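Local coordinates for hypothetical protein CG14615-PA (Drosophila melanogaster, PDB 1SQH), which is of unestablished function but may transfer acyl groups, possibly to glycine, at residues A[26-31]-A[96-101]; A[38-43]-A[264-269]; A[105-110]-A[132-137]. One frame throughout, in Å; residues are numbered along the deposited sequence.

Contact 1: residues A[26-31]-A[96-101]; sequences KVKFGI and FSWQPD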
loop_
_atom_site.group_PDB
_atom_site.type_symbol
_atom_site.label_atom_id
_atom_site.label_comp_id
_atom_site.label_asym_id
_atom_site.label_seq_id
_atom_site.Cartn_x
_atom_site.Cartn_y
_atom_site.Cartn_z
ATOM N N LYS A 26 -9.666 12.576 -6.892
ATOM C CA LYS A 26 -10.463 13.055 -5.763
ATOM C C LYS A 26 -11.856 13.471 -6.241
ATOM O O LYS A 26 -12.869 13.072 -5.664
ATOM C CB LYS A 26 -9.774 14.239 -5.076
ATOM C CG LYS A 26 -10.411 14.639 -3.741
ATOM C CD LYS A 26 -9.486 15.549 -2.933
ATOM C CE LYS A 26 -10.123 15.962 -1.612
ATOM N NZ LYS A 26 -9.202 16.770 -0.762
ATOM N N VAL A 27 -11.907 14.255 -7.312
ATOM C CA VAL A 27 -13.189 14.710 -7.851
ATOM C C VAL A 27 -13.984 13.547 -8.456
ATOM O O VAL A 27 -15.151 13.329 -8.120
ATOM C CB VAL A 27 -12.982 15.789 -8.953
ATOM C CG1 VAL A 27 -14.335 16.219 -9.530
ATOM C CG2 VAL A 27 -12.233 16.986 -8.384
ATOM N N LYS A 28 -13.341 12.800 -9.349
ATOM C CA LYS A 28 -13.981 11.675 -10.031
ATOM C C LYS A 28 -14.550 10.550 -9.161
ATOM O O LYS A 28 -15.677 10.093 -9.390
ATOM C CB LYS A 28 -13.002 11.056 -11.022
ATOM C CG LYS A 28 -13.565 9.876 -11.792
ATOM C CD LYS A 28 -14.519 10.359 -12.870
ATOM C CE LYS A 28 -14.927 9.231 -13.792
ATOM N NZ LYS A 28 -15.793 9.735 -14.903
ATOM N N PHE A 29 -13.788 10.089 -8.171
ATOM C CA PHE A 29 -14.253 8.977 -7.350
ATOM C C PHE A 29 -14.497 9.237 -5.882
ATOM O O PHE A 29 -15.109 8.405 -5.210
ATOM C CB PHE A 29 -13.277 7.810 -7.455
ATOM C CG PHE A 29 -13.153 7.249 -8.838
ATOM C CD1 PHE A 29 -14.247 6.655 -9.463
ATOM C CD2 PHE A 29 -11.928 7.282 -9.509
ATOM C CE1 PHE A 29 -14.121 6.092 -10.738
ATOM C CE2 PHE A 29 -11.794 6.722 -10.782
ATOM C CZ PHE A 29 -12.892 6.126 -11.399
ATOM N N GLY A 30 -14.012 10.360 -5.367
ATOM C CA GLY A 30 -14.224 10.625 -3.958
ATOM C C GLY A 30 -13.080 10.174 -3.067
ATOM O O GLY A 30 -12.199 9.412 -3.471
ATOM N N ILE A 31 -13.124 10.644 -1.831
ATOM C CA ILE A 31 -12.124 10.368 -0.810
ATOM C C ILE A 31 -11.892 8.896 -0.395
ATOM O O ILE A 31 -10.915 8.588 0.300
ATOM C CB ILE A 31 -12.479 11.220 0.443
ATOM C CG1 ILE A 31 -11.239 11.916 0.960
ATOM C CG2 ILE A 31 -13.162 10.371 1.504
ATOM C CD1 ILE A 31 -10.799 13.047 0.052
ATOM N N PHE A 96 -4.113 2.611 -13.658
ATOM C CA PHE A 96 -5.549 2.743 -13.793
ATOM C C PHE A 96 -5.886 3.730 -14.894
ATOM O O PHE A 96 -5.039 4.478 -15.365
ATOM C CB PHE A 96 -6.205 3.236 -12.494
ATOM C CG PHE A 96 -7.680 2.955 -12.436
ATOM C CD1 PHE A 96 -8.137 1.684 -12.092
ATOM C CD2 PHE A 96 -8.612 3.920 -12.827
ATOM C CE1 PHE A 96 -9.500 1.369 -12.136
ATOM C CE2 PHE A 96 -9.977 3.626 -12.882
ATOM C CZ PHE A 96 -10.422 2.343 -12.535
ATOM N N SER A 97 -7.146 3.704 -15.293
ATOM C CA SER A 97 -7.692 4.598 -16.298
ATOM C C SER A 97 -9.171 4.278 -16.314
ATOM O O SER A 97 -9.559 3.135 -16.060
ATOM C CB SER A 97 -7.098 4.332 -17.685
ATOM O OG SER A 97 -7.725 5.183 -18.636
ATOM N N TRP A 98 -10.004 5.273 -16.588
ATOM C CA TRP A 98 -11.430 5.013 -16.620
ATOM C C TRP A 98 -12.032 5.173 -18.004
ATOM O O TRP A 98 -13.216 5.466 -18.140
ATOM C CB TRP A 98 -12.165 5.888 -15.593
ATOM C CG TRP A 98 -12.018 7.375 -15.757
ATOM C CD1 TRP A 98 -12.608 8.161 -16.700
ATOM C CD2 TRP A 98 -11.277 8.254 -14.905
ATOM N NE1 TRP A 98 -12.285 9.479 -16.488
ATOM C CE2 TRP A 98 -11.468 9.565 -15.393
ATOM C CE3 TRP A 98 -10.470 8.060 -13.771
ATOM C CZ2 TRP A 98 -10.880 10.683 -14.787
ATOM C CZ3 TRP A 98 -9.886 9.179 -13.165
ATOM C CH2 TRP A 98 -10.097 10.473 -13.681
ATOM N N GLN A 99 -11.213 4.968 -19.030
ATOM C CA GLN A 99 -11.695 5.060 -20.397
ATOM C C GLN A 99 -12.757 3.964 -20.535
ATOM O O GLN A 99 -12.468 2.785 -20.345
ATOM C CB GLN A 99 -10.546 4.841 -21.383
ATOM C CG GLN A 99 -10.879 5.273 -22.799
ATOM C CD GLN A 99 -9.677 5.249 -23.716
ATOM O OE1 GLN A 99 -9.753 5.708 -24.849
ATOM N NE2 GLN A 99 -8.558 4.710 -23.231
ATOM N N PRO A 100 -14.002 4.354 -20.854
ATOM C CA PRO A 100 -15.209 3.536 -21.035
ATOM C C PRO A 100 -15.227 2.269 -21.890
ATOM O O PRO A 100 -16.186 1.498 -21.802
ATOM C CB PRO A 100 -16.236 4.555 -21.529
ATOM C CG PRO A 100 -15.809 5.807 -20.847
ATOM C CD PRO A 100 -14.315 5.776 -21.076
ATOM N N ASP A 101 -14.214 2.017 -22.709
ATOM C CA ASP A 101 -14.282 0.805 -23.526
ATOM C C ASP A 101 -12.953 0.097 -23.762
ATOM O O ASP A 101 -12.260 0.362 -24.747
ATOM C CB ASP A 101 -14.949 1.131 -24.867
ATOM C CG ASP A 101 -14.994 -0.061 -25.805
ATOM O OD1 ASP A 101 -14.009 -0.278 -26.548
ATOM O OD2 ASP A 101 -16.017 -0.783 -25.791
#

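Contact 2: residues A[38-43]-A[264-269]; sequences LLYNQR and EEITLT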
loop_
_atom_site.group_PDB
_atom_site.type_symbol
_atom_site.label_atom_id
_atom_site.label_comp_id
_atom_site.label_asym_id
_atom_site.label_seq_id
_atom_site.Cartn_x
_atom_site.Cartn_y
_atom_site.Cartn_z
ATOM N N LEU A 38 -3.599 6.233 -2.757
ATOM C CA LEU A 38 -2.234 5.969 -3.170
ATOM C C LEU A 38 -1.561 7.292 -3.553
ATOM O O LEU A 38 -0.450 7.585 -3.101
ATOM C CB LEU A 38 -2.252 4.991 -4.350
ATOM C CG LEU A 38 -1.069 4.779 -5.304
ATOM C CD1 LEU A 38 0.243 5.057 -4.621
ATOM C CD2 LEU A 38 -1.129 3.336 -5.818
ATOM N N LEU A 39 -2.254 8.088 -4.366
ATOM C CA LEU A 39 -1.737 9.380 -4.815
ATOM C C LEU A 39 -1.599 10.313 -3.618
ATOM O O LEU A 39 -0.576 10.995 -3.441
ATOM C CB LEU A 39 -2.674 9.993 -5.865
ATOM C CG LEU A 39 -2.334 9.810 -7.356
ATOM C CD1 LEU A 39 -1.853 8.406 -7.631
ATOM C CD2 LEU A 39 -3.574 10.124 -8.200
ATOM N N TYR A 40 -2.641 10.346 -2.795
ATOM C CA TYR A 40 -2.624 11.163 -1.594
ATOM C C TYR A 40 -1.427 10.766 -0.718
ATOM O O TYR A 40 -0.655 11.617 -0.256
ATOM C CB TYR A 40 -3.917 10.947 -0.814
ATOM C CG TYR A 40 -3.841 11.463 0.594
ATOM C CD1 TYR A 40 -4.111 12.796 0.880
ATOM C CD2 TYR A 40 -3.463 10.624 1.639
ATOM C CE1 TYR A 40 -4.013 13.285 2.184
ATOM C CE2 TYR A 40 -3.354 11.098 2.936
ATOM C CZ TYR A 40 -3.636 12.429 3.205
ATOM O OH TYR A 40 -3.574 12.881 4.510
ATOM N N ASN A 41 -1.273 9.467 -0.495
ATOM C CA ASN A 41 -0.188 8.991 0.339
ATOM C C ASN A 41 1.195 9.360 -0.186
ATOM O O ASN A 41 2.028 9.893 0.568
ATOM C CB ASN A 41 -0.273 7.476 0.509
ATOM C CG ASN A 41 0.831 6.938 1.386
ATOM O OD1 ASN A 41 0.793 7.062 2.604
ATOM N ND2 ASN A 41 1.841 6.358 0.761
ATOM N N GLN A 42 1.444 9.085 -1.467
ATOM C CA GLN A 42 2.749 9.381 -2.044
ATOM C C GLN A 42 3.115 10.849 -1.903
ATOM O O GLN A 42 4.210 11.181 -1.449
ATOM C CB GLN A 42 2.798 8.989 -3.516
ATOM C CG GLN A 42 4.208 9.108 -4.109
ATOM C CD GLN A 42 5.224 8.308 -3.303
ATOM O OE1 GLN A 42 5.164 7.080 -3.264
ATOM N NE2 GLN A 42 6.146 9.002 -2.641
ATOM N N ARG A 43 2.201 11.733 -2.288
ATOM C CA ARG A 43 2.473 13.156 -2.181
ATOM C C ARG A 43 2.685 13.568 -0.722
ATOM O O ARG A 43 3.446 14.502 -0.449
ATOM C CB ARG A 43 1.344 13.961 -2.823
ATOM C CG ARG A 43 1.314 13.790 -4.334
ATOM C CD ARG A 43 2.641 14.221 -4.966
ATOM N NE ARG A 43 2.767 15.677 -5.036
ATOM C CZ ARG A 43 3.926 16.330 -5.085
ATOM N NH1 ARG A 43 5.074 15.657 -5.061
ATOM N NH2 ARG A 43 3.936 17.654 -5.174
ATOM N N GLU A 264 -4.705 13.163 10.686
ATOM C CA GLU A 264 -4.852 13.610 9.311
ATOM C C GLU A 264 -6.238 13.255 8.817
ATOM O O GLU A 264 -6.891 12.339 9.344
ATOM C CB GLU A 264 -3.768 12.979 8.411
ATOM C CG GLU A 264 -3.968 11.490 8.089
ATOM C CD GLU A 264 -2.717 10.827 7.501
ATOM O OE1 GLU A 264 -1.987 10.138 8.249
ATOM O OE2 GLU A 264 -2.463 11.002 6.290
ATOM N N GLU A 265 -6.699 13.983 7.810
ATOM C CA GLU A 265 -8.014 13.722 7.275
ATOM C C GLU A 265 -8.033 12.819 6.046
ATOM O O GLU A 265 -7.819 13.272 4.933
ATOM C CB GLU A 265 -8.735 15.024 6.936
ATOM C CG GLU A 265 -10.188 14.784 6.515
ATOM C CD GLU A 265 -10.917 16.051 6.099
ATOM O OE1 GLU A 265 -10.559 16.631 5.049
ATOM O OE2 GLU A 265 -11.854 16.466 6.823
ATOM N N ILE A 266 -8.266 11.534 6.265
ATOM C CA ILE A 266 -8.396 10.588 5.170
ATOM C C ILE A 266 -9.213 9.398 5.616
ATOM O O ILE A 266 -9.408 9.158 6.807
ATOM C CB ILE A 266 -7.047 10.052 4.624
ATOM C CG1 ILE A 266 -6.027 9.943 5.746
ATOM C CG2 ILE A 266 -6.588 10.892 3.451
ATOM C CD1 ILE A 266 -6.306 8.832 6.713
ATOM N N THR A 267 -9.714 8.671 4.632
ATOM C CA THR A 267 -10.490 7.472 4.877
ATOM C C THR A 267 -9.495 6.427 5.372
ATOM O O THR A 267 -8.389 6.326 4.840
ATOM C CB THR A 267 -11.078 6.964 3.568
ATOM O OG1 THR A 267 -11.636 8.072 2.855
ATOM C CG2 THR A 267 -12.136 5.909 3.824
ATOM N N LEU A 268 -9.861 5.670 6.393
ATOM C CA LEU A 268 -8.972 4.623 6.850
ATOM C C LEU A 268 -9.267 3.407 5.969
ATOM O O LEU A 268 -10.416 3.188 5.578
ATOM C CB LEU A 268 -9.251 4.285 8.313
ATOM C CG LEU A 268 -8.425 5.023 9.365
ATOM C CD1 LEU A 268 -6.981 4.559 9.239
ATOM C CD2 LEU A 268 -8.535 6.547 9.193
ATOM N N THR A 269 -8.243 2.624 5.641
ATOM C CA THR A 269 -8.467 1.434 4.823
ATOM C C THR A 269 -7.440 0.393 5.195
ATOM O O THR A 269 -6.536 0.660 5.987
ATOM C CB THR A 269 -8.308 1.708 3.310
ATOM O OG1 THR A 269 -6.951 2.078 3.039
ATOM C CG2 THR A 269 -9.240 2.826 2.847
HETATM O O HOH W 1 -5.998 15.334 5.010
#

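Contact 3: residues A[105-110]-A[132-137]; sequences ELWECL and CNRVKE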
loop_
_atom_site.group_PDB
_atom_site.type_symbol
_atom_site.label_atom_id
_atom_site.label_comp_id
_atom_site.label_asym_id
_atom_site.label_seq_id
_atom_site.Cartn_x
_atom_site.Cartn_y
_atom_site.Cartn_z
ATOM N N GLU A 105 -6.128 3.457 -24.327
ATOM C CA GLU A 105 -4.998 4.297 -23.953
ATOM C C GLU A 105 -4.088 3.630 -22.929
ATOM O O GLU A 105 -2.867 3.658 -23.063
ATOM C CB GLU A 105 -5.500 5.631 -23.405
ATOM C CG GLU A 105 -4.401 6.586 -22.984
ATOM C CD GLU A 105 -4.931 7.974 -22.702
ATOM O OE1 GLU A 105 -5.229 8.697 -23.679
ATOM O OE2 GLU A 105 -5.060 8.340 -21.513
ATOM N N LEU A 106 -4.691 3.029 -21.910
ATOM C CA LEU A 106 -3.927 2.360 -20.867
ATOM C C LEU A 106 -3.114 1.187 -21.416
ATOM O O LEU A 106 -1.899 1.128 -21.228
ATOM C CB LEU A 106 -4.859 1.856 -19.761
ATOM C CG LEU A 106 -4.238 0.909 -18.719
ATOM C CD1 LEU A 106 -3.162 1.633 -17.933
ATOM C CD2 LEU A 106 -5.324 0.388 -17.787
ATOM N N TRP A 107 -3.786 0.260 -22.091
ATOM C CA TRP A 107 -3.110 -0.906 -22.631
ATOM C C TRP A 107 -2.085 -0.544 -23.685
ATOM O O TRP A 107 -1.118 -1.280 -23.905
ATOM C CB TRP A 107 -4.129 -1.899 -23.182
ATOM C CG TRP A 107 -4.900 -2.545 -22.085
ATOM C CD1 TRP A 107 -6.218 -2.371 -21.790
ATOM C CD2 TRP A 107 -4.375 -3.430 -21.088
ATOM N NE1 TRP A 107 -6.552 -3.094 -20.663
ATOM C CE2 TRP A 107 -5.437 -3.753 -20.215
ATOM C CE3 TRP A 107 -3.108 -3.981 -20.847
ATOM C CZ2 TRP A 107 -5.268 -4.609 -19.113
ATOM C CZ3 TRP A 107 -2.938 -4.831 -19.747
ATOM C CH2 TRP A 107 -4.014 -5.134 -18.899
ATOM N N GLU A 108 -2.287 0.591 -24.339
ATOM C CA GLU A 108 -1.323 1.037 -25.330
ATOM C C GLU A 108 -0.049 1.294 -24.522
ATOM O O GLU A 108 1.058 0.921 -24.926
ATOM C CB GLU A 108 -1.815 2.322 -25.991
ATOM C CG GLU A 108 -1.097 2.695 -27.263
ATOM C CD GLU A 108 -1.866 3.737 -28.047
ATOM O OE1 GLU A 108 -3.040 3.471 -28.382
ATOM O OE2 GLU A 108 -1.303 4.820 -28.324
ATOM N N CYS A 109 -0.226 1.913 -23.356
ATOM C CA CYS A 109 0.881 2.212 -22.461
ATOM C C CYS A 109 1.570 0.952 -21.944
ATOM O O CYS A 109 2.783 0.790 -22.090
ATOM C CB CYS A 109 0.393 3.015 -21.251
ATOM S SG CYS A 109 0.111 4.771 -21.547
ATOM N N LEU A 110 0.792 0.066 -21.334
ATOM C CA LEU A 110 1.351 -1.150 -20.756
ATOM C C LEU A 110 2.015 -2.080 -21.762
ATOM O O LEU A 110 3.007 -2.723 -21.442
ATOM C CB LEU A 110 0.270 -1.911 -19.971
ATOM C CG LEU A 110 -0.349 -1.249 -18.727
ATOM C CD1 LEU A 110 -1.303 -2.242 -18.072
ATOM C CD2 LEU A 110 0.729 -0.834 -17.727
ATOM N N CYS A 132 -6.950 -7.710 -14.704
ATOM C CA CYS A 132 -6.211 -8.913 -14.351
ATOM C C CYS A 132 -5.918 -9.931 -15.457
ATOM O O CYS A 132 -4.756 -10.269 -15.688
ATOM C CB CYS A 132 -6.898 -9.618 -13.176
ATOM S SG CYS A 132 -6.746 -8.731 -11.591
ATOM N N ASN A 133 -6.952 -10.419 -16.136
ATOM C CA ASN A 133 -6.748 -11.424 -17.181
ATOM C C ASN A 133 -5.848 -10.916 -18.303
ATOM O O ASN A 133 -4.848 -11.551 -18.649
ATOM C CB ASN A 133 -8.095 -11.874 -17.767
ATOM C CG ASN A 133 -7.992 -13.190 -18.543
ATOM O OD1 ASN A 133 -7.719 -14.247 -17.963
ATOM N ND2 ASN A 133 -8.212 -13.127 -19.857
ATOM N N ARG A 134 -6.196 -9.766 -18.864
ATOM C CA ARG A 134 -5.406 -9.221 -19.949
ATOM C C ARG A 134 -3.960 -8.957 -19.548
ATOM O O ARG A 134 -3.047 -9.263 -20.308
ATOM C CB ARG A 134 -6.044 -7.940 -20.480
ATOM C CG ARG A 134 -5.352 -7.392 -21.709
ATOM C CD ARG A 134 -6.158 -6.299 -22.390
ATOM N NE ARG A 134 -5.462 -5.815 -23.578
ATOM C CZ ARG A 134 -5.934 -4.889 -24.406
ATOM N NH1 ARG A 134 -7.120 -4.331 -24.187
ATOM N NH2 ARG A 134 -5.213 -4.516 -25.456
ATOM N N VAL A 135 -3.733 -8.415 -18.356
ATOM C CA VAL A 135 -2.360 -8.134 -17.951
ATOM C C VAL A 135 -1.548 -9.417 -17.770
ATOM O O VAL A 135 -0.330 -9.419 -17.957
ATOM C CB VAL A 135 -2.295 -7.331 -16.642
ATOM C CG1 VAL A 135 -2.531 -8.247 -15.449
ATOM C CG2 VAL A 135 -0.950 -6.638 -16.534
ATOM N N LYS A 136 -2.213 -10.507 -17.406
ATOM C CA LYS A 136 -1.498 -11.762 -17.225
ATOM C C LYS A 136 -1.103 -12.324 -18.591
ATOM O O LYS A 136 -0.029 -12.915 -18.738
ATOM C CB LYS A 136 -2.354 -12.767 -16.449
ATOM C CG LYS A 136 -2.659 -12.332 -15.007
ATOM C CD LYS A 136 -3.660 -13.262 -14.329
ATOM C CE LYS A 136 -4.128 -12.703 -12.978
ATOM N NZ LYS A 136 -5.111 -13.599 -12.293
ATOM N N GLU A 137 -1.967 -12.126 -19.585
ATOM C CA GLU A 137 -1.700 -12.590 -20.949
ATOM C C GLU A 137 -0.476 -11.842 -21.468
ATOM O O GLU A 137 0.436 -12.427 -22.059
ATOM C CB GLU A 137 -2.904 -12.305 -21.848
ATOM C CG GLU A 137 -4.176 -13.060 -21.468
ATOM C CD GLU A 137 -5.392 -12.590 -22.261
ATOM O OE1 GLU A 137 -5.335 -12.613 -23.515
ATOM O OE2 GLU A 137 -6.405 -12.192 -21.633
#

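Contact 1: residues A[26-31]-A[96-101]
The ammonium NZ of Lys28 stands over the face of Trp98, 4.1 Å from the centroid of the five-membered ring and 24° off its normal. This is a cation-pi contact; no hydrogen bond crosses between the two segments. The last methylene supports it. CE of Lys28 lies almost straight above the same centroid at 3.7 Å, close enough for a CH-pi contact. The lysine chain leaves with CG anti to the backbone N (chi1 -180°) and bends at chi2, which lays its length across the indole. CB and CG thus meet the six-membered ring, while CE and NZ reach the pyrrole part.

Phe29 approaches the six-membered ring, on the same side of the indole plane as the lysine. Its CE2 is 3.5 Å from Trp98 CE3, and the two ring planes are almost perpendicular at 87°. The approach is oblique. CG of Lys28 sits 3.6 Å above the Phe29 ring plane, over its centre, so the lysine stem also borders the phenyl ring. A looser apolar touch joins Phe29 CZ to Phe96 CE2 at 4.1 Å.

The contact lies at the surface, and both Lys28 and Phe29 are exposed. Gly30 is the first residue to leave helical angles, with positive phi, and its N still bonds to Lys26 O. Trp98 belongs to the loop between strand 91-96 and helix 104-112. It also meets Tyr25 edge-to-face and touches Trp79 of helix 76-79, while Phe96 meets the ring of His35 in helix 34-51. The contact therefore joins helix 15-29 to the exit of strand 91-96.

Contact 2: residues A[38-43]-A[264-269]
Tyr40 projects from its helix with its ring turned away from its own backbone nitrogen (chi1 165°), which carries the ring across to Ile266 and Glu264. In Ile266 a chi1 of 33° places CG1 between the backbone N and the carbonyl carbon, well off a staggered position, and the other branch, CG2, faces the ring. The contact ties two parts of a chain that belongs to the acetyltransferase clan. Helix 34-51 lies in the DUF5645 range. The segment 264-269 lies in the FR47-like range and leads from helix 248-263 into strand 268-273, consistent with the helix-to-strand passage of a GNAT fold. That strand is an outermost one of the large mixed sheet.

The methyl makes a close CH-pi contact. CG2 of Ile266 is 3.4 Å from the centroid of the Tyr40 ring and 19° off its normal. It is displaced toward the hydroxyl end of the ring, and it comes within 3.3 Å of both CE2 and CZ of Tyr40. This is tight packing, and Ile266 is buried. Its side chain also touches Ile260 of helix 248-263.

Glu264 OE2 meets the hydroxyl at the edge of the Tyr40 ring, in its plane. Tyr40 OH donates to Glu264 OE2 at 2.8 Å and uses the anti lone pair of that oxygen. Glu264 OE2 also forms a salt bridge with Lys44, one turn further along the tyrosine's helix. OE2 thus has two partners on the same helix. The lysine charge would probably favour the ionised carboxylate.

A water bridges the two segments, weakly on the tyrosine side. Water 1 donates a hydrogen bond to Glu265 O at 2.8 Å and a weak one to Tyr40 OH at 3.5 Å.

Contact 3: residues A[105-110]-A[132-137]
Trp107 takes an arginine over one face and a valine at its edge, and this is where two neighbouring helices meet. Helix 104-112 is the connection of a beta-alpha-beta crossover, since it links the adjacent parallel strands 91-96 and 123-128. Helix 129-141 follows the second of these strands. The order is consistent with the core of a GNAT fold.

The buried part is the indole edge with Val135. CH2 of Trp107 points at the backbone of the other helix and comes 3.3 Å from Val135 N. Val135 CB lies at the edge of the indole, in its plane, 3.6 Å from Trp107 CH2. Val135 is buried like the tryptophan, and its side chain reaches Ile297 of strand 289-299.

The solvent side is formed by Arg134, an exposed residue, yet its stack is just as close. The arginine chain starts out opposite its main-chain nitrogen (chi1 -174°) and runs extended as far as NE. It passes along the indole in the opposite sense to the tryptophan side chain. CD of Arg134 lies above the middle of the indole, 3.5 Å from the five-ring centroid, as a CH-pi contact. The guanidinium lies flat on the ring, with planes 12° apart and centres 3.8 Å apart, which adds a cation-pi contact. Glu111 binds NH2 of Arg134 in a salt bridge and probably steadies the rotation of the group. The shortest approach in the stack is Arg134 NH1 to Trp107 CD1, at 3.2 Å.

How the contacts relate
Contact 1 touches both of the others. Its centre is 16 Å from that of contact 2 and 17 Å from that of contact 3. Contacts 1 and 2 meet where Ile31 O and Thr267 OG1 are 2.7 Å apart, a probable hydrogen bond. They also use successive helices, 15-29 and 34-51. Contacts 1 and 3 meet by packing, with Ser97 CB 3.9 Å from Leu106 CB. Both lie within the DUF5645 range, whereas contact 2 reaches into the FR47-like range. Contacts 2 and 3 do not touch: their centres are 26 Å apart and their nearest atoms about 12 Å.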